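Local coordinates for carboxylesterase (Ferroplasma acidiphilum, PDB 3WJ2), which probably hydrolyses carboxylic esters, as expected of a carboxylesterase with the alpha/beta-hydrolase fold, at residues N5-D8 against P9-S13. Sequence-based numbering, arbitrary orientation.
Sequences NMVD and PDFNS
Asp8 opens a beta turn, Asp8 to Phe11, just ahead of helix 12-20, and folds its carboxylate back over it. Its CB lies 3.8 Å from Phe11 CD2. With CG anti to the backbone N (chi1 -175°), the carboxylate sits beside its own carbonyl carbon and faces the following residues. CG lies beside the start of the proline ring, 3.9 Å from Pro9 CD. At the tip, OD1 accepts a hydrogen bond from Asp10 N (2.9 Å, 150° at the hydrogen) through the lone pair directed away from OD2, making this an Asx turn. The other oxygen, OD2, takes a hydrogen from a water that also approaches Asp10 OD2, at a distance short for such a bond, and forms a salt bridge with Arg265 NE of the third subunit.

The main chain adds its own link: Phe11 N donates to Asp8 O (3.0 Å), which closes the turn. Asn12 N in turn reaches Pro9 O. Phe11 and Val7 meet crosswise, Val7 CG1 4.1 Å from Phe11 CD2. Both side chains continue onto Ile280 of strand 271-280, the last in the sheet order, so the apolar side of the turn anchors the N-terminal segment to the sheet.

The two acids come close, Asp8 OD1 lying 3.6 Å from Asp10 OD2, but Arg265 of the third subunit also bridges Asp10 OD1 and would offset much of their mutual repulsion. One arginine thus clamps both carboxylates, and the bond from Asp10 N to OD1, with the arginine and the water on OD2, holds the Asp8 carboxylate in its rotation. The chemistry implies a turn whose charged side is matched to a neighbouring subunit, with both aspartates probably ionised in the assembly.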
loop_
_atom_site.group_PDB
_atom_site.type_symbol
_atom_site.label_atom_id
_atom_site.label_comp_id
_atom_site.label_asym_id
_atom_site.label_seq_id
_atom_site.Cartn_x
_atom_site.Cartn_y
_atom_site.Cartn_z
ATOM N N ASN B 5 8.028 -0.238 11.547
ATOM C CA ASN B 5 8.273 0.094 10.096
ATOM C C ASN B 5 9.315 1.211 10.040
ATOM O O ASN B 5 10.397 1.041 10.602
ATOM C CB ASN B 5 7.006 0.471 9.347
ATOM C CG ASN B 5 5.911 -0.585 9.441
ATOM O OD1 ASN B 5 4.791 -0.294 9.915
ATOM N ND2 ASN B 5 6.243 -1.845 9.051
ATOM N N MET B 6 9.093 2.328 9.327
ATOM C CA MET B 6 10.092 3.362 9.348
ATOM C C MET B 6 9.554 4.679 10.013
ATOM O O MET B 6 9.728 5.772 9.475
ATOM C CB MET B 6 10.548 3.672 7.949
ATOM C CG MET B 6 11.314 2.510 7.331
ATOM S SD MET B 6 12.906 2.119 8.136
ATOM C CE MET B 6 14.143 3.261 7.571
ATOM N N VAL B 7 8.860 4.489 11.132
ATOM C CA VAL B 7 8.376 5.678 11.955
ATOM C C VAL B 7 9.577 6.587 12.234
ATOM O O VAL B 7 10.709 6.124 12.598
ATOM C CB VAL B 7 7.683 5.150 13.226
ATOM C CG1 VAL B 7 7.366 6.362 14.173
ATOM C CG2 VAL B 7 6.330 4.466 12.937
ATOM N N ASP B 8 9.443 7.911 12.121
ATOM C CA ASP B 8 10.558 8.861 12.321
ATOM C C ASP B 8 11.074 8.637 13.805
ATOM O O ASP B 8 10.259 8.516 14.730
ATOM C CB ASP B 8 9.997 10.319 12.210
ATOM C CG ASP B 8 11.059 11.337 12.273
ATOM O OD1 ASP B 8 11.853 11.353 13.307
ATOM O OD2 ASP B 8 11.268 12.136 11.360
ATOM N N PRO B 9 12.401 8.470 13.944
ATOM C CA PRO B 9 12.878 8.064 15.296
ATOM C C PRO B 9 12.638 9.100 16.348
ATOM O O PRO B 9 12.660 8.709 17.583
ATOM C CB PRO B 9 14.354 7.814 15.086
ATOM C CG PRO B 9 14.417 7.364 13.517
ATOM C CD PRO B 9 13.373 8.267 12.880
ATOM N N ASP B 10 12.390 10.377 15.975
ATOM C CA ASP B 10 11.901 11.369 16.924
ATOM C C ASP B 10 10.695 10.924 17.742
ATOM O O ASP B 10 10.497 11.408 18.890
ATOM C CB ASP B 10 11.607 12.735 16.292
ATOM C CG ASP B 10 12.818 13.425 15.749
ATOM O OD1 ASP B 10 13.974 13.104 16.109
ATOM O OD2 ASP B 10 12.637 14.387 14.989
ATOM N N PHE B 11 9.874 10.009 17.257
ATOM C CA PHE B 11 8.703 9.557 18.046
ATOM C C PHE B 11 8.983 8.348 18.962
ATOM O O PHE B 11 8.061 7.861 19.579
ATOM C CB PHE B 11 7.534 9.179 17.100
ATOM C CG PHE B 11 7.086 10.363 16.284
ATOM C CD1 PHE B 11 6.475 11.443 16.918
ATOM C CD2 PHE B 11 7.238 10.360 14.885
ATOM C CE1 PHE B 11 6.030 12.600 16.192
ATOM C CE2 PHE B 11 6.831 11.526 14.120
ATOM C CZ PHE B 11 6.206 12.613 14.790
ATOM N N ASN B 12 10.233 7.846 18.988
ATOM C CA ASN B 12 10.454 6.598 19.738
ATOM C C ASN B 12 10.091 6.811 21.228
ATOM O O ASN B 12 9.404 5.902 21.790
ATOM C CB ASN B 12 11.895 6.105 19.553
ATOM C CG ASN B 12 12.128 5.531 18.124
ATOM O OD1 ASN B 12 11.168 5.290 17.372
ATOM N ND2 ASN B 12 13.400 5.313 17.768
ATOM N N SER B 13 10.504 7.918 21.842
ATOM C CA SER B 13 10.079 8.209 23.216
ATOM C C SER B 13 8.598 8.196 23.465
ATOM O O SER B 13 8.148 7.607 24.445
ATOM C CB SER B 13 10.615 9.540 23.676
ATOM O OG SER B 13 12.025 9.434 23.709
HETATM O O HOH W 1 10.306 4.367 15.309
HETATM O O HOH W 2 11.670 14.594 12.694
#